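Local coordinates for FOG-3 protein (Caenorhabditis elegans, PDB 5TD6) that probably specifies sperm fate in the nematode germline as an RNA-binding multimer, this chain being its BTG/Tob domain, at residues 24-35 against 65-75. The protein carries 2 engineered substitutions. Residues are numbered along the deposited sequence; the frame is centred on the assembly and turned at random.
Sequences PVGIFGAELGNY and CFASSAEEAGV
Tyr35 lays one face of its ring on Cys65: CB of Cys65 stands 3.5 Å from the Tyr35 ring centroid, 24° off the normal, a CH-pi contact. SG of Cys65, set between its own backbone N and carbonyl carbon, lies obliquely to that ring and reaches CD1 of Leu32 at 4.0 Å. A water joins the hydroxyl of Tyr35 to N of Cys65, which donates to it. A leucine in place of Tyr35 would probably leave CB of Cys65 without its aromatic face and the water without its hydroxyl partner.

Midway along the interface, OG of Ser69 gives its hydrogen bond to O of Cys65 (2.8 Å), on the opposite face of that carbonyl from N of Ser69. Turned back into its own helix in this way, the hydroxyl meets Leu32 by contact alone, 3.3 Å from CA of Leu32, and no hydrogen bond crosses between the segments. Phe28, with CG anti to the backbone N (chi1 168°), brings its ring edge to the backbone, CE1 lying 3.5 Å from O of Phe66. Beyond it, CG2 of Ile27 touches CB of Ala73 at 3.5 Å, within the type I turn Glu71-Gly74, and Pro24 meets Val75. Glu31 and Glu72, both bent at chi2, pack through their aliphatic carbons although their carboxylates come close.

The axes of helices 24-35 and 65-71 approach to 8.4 Å with 130° between their N-to-C directions, an oblique crossing nearer antiparallel than parallel. Within the BTG domain, Phe28 and Phe66 also both touch Val12 of helix 2-13, so that three helices share this apolar layer.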
loop_
_atom_site.group_PDB
_atom_site.type_symbol
_atom_site.label_atom_id
_atom_site.label_comp_id
_atom_site.label_asym_id
_atom_site.label_seq_id
_atom_site.Cartn_x
_atom_site.Cartn_y
_atom_site.Cartn_z
ATOM N N PRO B 24 -2.152 -15.790 -9.531
ATOM C CA PRO B 24 -1.803 -16.482 -8.282
ATOM C C PRO B 24 -1.427 -15.542 -7.123
ATOM O O PRO B 24 -1.841 -15.795 -5.987
ATOM C CB PRO B 24 -0.590 -17.342 -8.675
ATOM C CG PRO B 24 -0.669 -17.480 -10.139
ATOM C CD PRO B 24 -1.268 -16.202 -10.638
ATOM N N VAL B 25 -0.638 -14.504 -7.399
ATOM C CA VAL B 25 -0.315 -13.505 -6.374
ATOM C C VAL B 25 -1.585 -12.958 -5.712
ATOM O O VAL B 25 -1.643 -12.800 -4.486
ATOM C CB VAL B 25 0.494 -12.315 -6.948
ATOM C CG1 VAL B 25 0.609 -11.198 -5.917
ATOM C CG2 VAL B 25 1.868 -12.767 -7.357
ATOM N N GLY B 26 -2.603 -12.680 -6.524
ATOM C CA GLY B 26 -3.852 -12.141 -6.001
ATOM C C GLY B 26 -4.556 -13.096 -5.058
ATOM O O GLY B 26 -5.204 -12.689 -4.080
ATOM N N ILE B 27 -4.421 -14.382 -5.344
ATOM C CA ILE B 27 -5.108 -15.410 -4.577
ATOM C C ILE B 27 -4.290 -15.688 -3.324
ATOM O O ILE B 27 -4.827 -15.956 -2.251
ATOM C CB ILE B 27 -5.328 -16.686 -5.434
ATOM C CG1 ILE B 27 -6.305 -16.374 -6.568
ATOM C CG2 ILE B 27 -5.866 -17.843 -4.599
ATOM C CD1 ILE B 27 -6.424 -17.455 -7.600
ATOM N N PHE B 28 -2.976 -15.591 -3.463
ATOM C CA PHE B 28 -2.100 -15.683 -2.312
ATOM C C PHE B 28 -2.402 -14.572 -1.304
ATOM O O PHE B 28 -2.477 -14.817 -0.101
ATOM C CB PHE B 28 -0.649 -15.616 -2.754
ATOM C CG PHE B 28 0.313 -15.422 -1.632
ATOM C CD1 PHE B 28 0.775 -16.508 -0.896
ATOM C CD2 PHE B 28 0.755 -14.148 -1.302
ATOM C CE1 PHE B 28 1.687 -16.326 0.142
ATOM C CE2 PHE B 28 1.660 -13.955 -0.260
ATOM C CZ PHE B 28 2.125 -15.041 0.467
ATOM N N GLY B 29 -2.578 -13.352 -1.796
ATOM C CA GLY B 29 -2.810 -12.231 -0.904
ATOM C C GLY B 29 -4.156 -12.343 -0.210
ATOM O O GLY B 29 -4.313 -11.974 0.959
ATOM N N ALA B 30 -5.143 -12.855 -0.935
ATOM C CA ALA B 30 -6.476 -13.020 -0.367
ATOM C C ALA B 30 -6.440 -14.061 0.747
ATOM O O ALA B 30 -6.981 -13.842 1.826
ATOM C CB ALA B 30 -7.467 -13.415 -1.438
ATOM N N GLU B 31 -5.773 -15.177 0.485
ATOM C CA GLU B 31 -5.635 -16.245 1.474
ATOM C C GLU B 31 -4.847 -15.813 2.707
ATOM O O GLU B 31 -5.214 -16.133 3.839
ATOM C CB GLU B 31 -4.968 -17.463 0.846
ATOM C CG GLU B 31 -5.898 -18.251 -0.031
ATOM C CD GLU B 31 -7.073 -18.810 0.754
ATOM O OE1 GLU B 31 -6.843 -19.463 1.795
ATOM O OE2 GLU B 31 -8.224 -18.577 0.340
ATOM N N LEU B 32 -3.754 -15.093 2.485
ATOM C CA LEU B 32 -2.953 -14.601 3.593
ATOM C C LEU B 32 -3.776 -13.635 4.439
ATOM O O LEU B 32 -3.720 -13.654 5.673
ATOM C CB LEU B 32 -1.687 -13.923 3.074
ATOM C CG LEU B 32 -0.775 -13.326 4.134
ATOM C CD1 LEU B 32 -0.248 -14.433 5.038
ATOM C CD2 LEU B 32 0.368 -12.601 3.452
ATOM N N GLY B 33 -4.553 -12.801 3.758
ATOM C CA GLY B 33 -5.378 -11.818 4.414
ATOM C C GLY B 33 -6.383 -12.508 5.314
ATOM O O GLY B 33 -6.579 -12.118 6.458
ATOM N N ASN B 34 -7.020 -13.551 4.799
ATOM C CA ASN B 34 -7.983 -14.291 5.602
ATOM C C ASN B 34 -7.335 -14.936 6.828
ATOM O O ASN B 34 -7.860 -14.801 7.931
ATOM C CB ASN B 34 -8.689 -15.348 4.751
ATOM C CG ASN B 34 -9.535 -14.730 3.653
ATOM O OD1 ASN B 34 -9.884 -13.547 3.717
ATOM N ND2 ASN B 34 -9.867 -15.523 2.634
ATOM N N TYR B 35 -6.200 -15.616 6.646
ATOM C CA TYR B 35 -5.486 -16.202 7.782
ATOM C C TYR B 35 -5.180 -15.149 8.830
ATOM O O TYR B 35 -5.316 -15.389 10.027
ATOM C CB TYR B 35 -4.164 -16.868 7.369
ATOM C CG TYR B 35 -3.246 -17.153 8.562
ATOM C CD1 TYR B 35 -3.350 -18.345 9.279
ATOM C CD2 TYR B 35 -2.285 -16.226 8.977
ATOM C CE1 TYR B 35 -2.530 -18.609 10.367
ATOM C CE2 TYR B 35 -1.464 -16.476 10.075
ATOM C CZ TYR B 35 -1.588 -17.675 10.760
ATOM O OH TYR B 35 -0.769 -17.930 11.840
ATOM N N CYS B 65 2.041 -19.494 7.810
ATOM C CA CYS B 65 0.992 -18.871 7.030
ATOM C C CYS B 65 1.444 -18.577 5.599
ATOM O O CYS B 65 0.642 -18.612 4.675
ATOM C CB CYS B 65 0.501 -17.582 7.707
ATOM S SG CYS B 65 1.742 -16.289 7.961
ATOM N N PHE B 66 2.723 -18.299 5.399
ATOM C CA PHE B 66 3.174 -18.023 4.037
ATOM C C PHE B 66 3.078 -19.248 3.114
ATOM O O PHE B 66 2.522 -19.153 2.018
ATOM C CB PHE B 66 4.594 -17.479 4.069
ATOM C CG PHE B 66 4.691 -16.170 4.787
ATOM C CD1 PHE B 66 4.210 -15.014 4.193
ATOM C CD2 PHE B 66 5.207 -16.101 6.065
ATOM C CE1 PHE B 66 4.266 -13.805 4.854
ATOM C CE2 PHE B 66 5.277 -14.883 6.730
ATOM C CZ PHE B 66 4.805 -13.737 6.125
ATOM N N ALA B 67 3.599 -20.387 3.563
ATOM C CA ALA B 67 3.579 -21.614 2.754
ATOM C C ALA B 67 2.158 -22.115 2.523
ATOM O O ALA B 67 1.799 -22.523 1.418
ATOM C CB ALA B 67 4.414 -22.703 3.415
ATOM N N SER B 68 1.347 -22.093 3.568
ATOM C CA SER B 68 -0.019 -22.575 3.441
ATOM C C SER B 68 -0.858 -21.629 2.580
ATOM O O SER B 68 -1.736 -22.072 1.862
ATOM C CB SER B 68 -0.645 -22.761 4.822
ATOM O OG SER B 68 -0.843 -21.515 5.438
ATOM N N SER B 69 -0.575 -20.328 2.617
ATOM C CA SER B 69 -1.264 -19.404 1.710
ATOM C C SER B 69 -0.880 -19.654 0.259
ATOM O O SER B 69 -1.721 -19.533 -0.635
ATOM C CB SER B 69 -0.972 -17.951 2.072
ATOM O OG SER B 69 -1.609 -17.617 3.295
ATOM N N ALA B 70 0.389 -19.993 0.036
ATOM C CA ALA B 70 0.882 -20.355 -1.286
ATOM C C ALA B 70 0.143 -21.588 -1.824
ATOM O O ALA B 70 -0.425 -21.560 -2.921
ATOM C CB ALA B 70 2.383 -20.613 -1.235
ATOM N N GLU B 71 0.161 -22.657 -1.033
ATOM C CA GLU B 71 -0.553 -23.894 -1.336
ATOM C C GLU B 71 -1.989 -23.616 -1.770
ATOM O O GLU B 71 -2.436 -24.107 -2.806
ATOM C CB GLU B 71 -0.535 -24.819 -0.111
ATOM C CG GLU B 71 -1.102 -26.210 -0.340
ATOM C CD GLU B 71 -1.777 -26.769 0.903
ATOM O OE1 GLU B 71 -1.142 -27.555 1.633
ATOM O OE2 GLU B 71 -2.950 -26.412 1.157
ATOM N N GLU B 72 -2.698 -22.799 -0.995
ATOM C CA GLU B 72 -4.103 -22.492 -1.273
ATOM C C GLU B 72 -4.298 -21.751 -2.593
ATOM O O GLU B 72 -5.421 -21.630 -3.081
ATOM C CB GLU B 72 -4.712 -21.658 -0.134
ATOM C CG GLU B 72 -5.158 -22.453 1.086
ATOM C CD GLU B 72 -6.183 -23.522 0.752
ATOM O OE1 GLU B 72 -7.144 -23.223 0.005
ATOM O OE2 GLU B 72 -6.015 -24.670 1.225
ATOM N N ALA B 73 -3.209 -21.249 -3.164
ATOM C CA ALA B 73 -3.290 -20.422 -4.364
ATOM C C ALA B 73 -2.683 -21.115 -5.580
ATOM O O ALA B 73 -2.489 -20.494 -6.630
ATOM C CB ALA B 73 -2.600 -19.075 -4.123
ATOM N N GLY B 74 -2.364 -22.396 -5.431
ATOM C CA GLY B 74 -1.811 -23.172 -6.528
ATOM C C GLY B 74 -0.336 -22.926 -6.762
ATOM O O GLY B 74 0.323 -23.649 -7.512
ATOM N N VAL B 75 0.188 -21.895 -6.111
ATOM C CA VAL B 75 1.596 -21.561 -6.231
ATOM C C VAL B 75 2.440 -22.508 -5.398
ATOM O O VAL B 75 2.234 -22.607 -4.186
ATOM C CB VAL B 75 1.872 -20.122 -5.767
ATOM C CG1 VAL B 75 3.054 -19.539 -6.524
ATOM C CG2 VAL B 75 0.628 -19.266 -5.949
HETATM O O HOH W 1 1.764 -18.429 10.700
#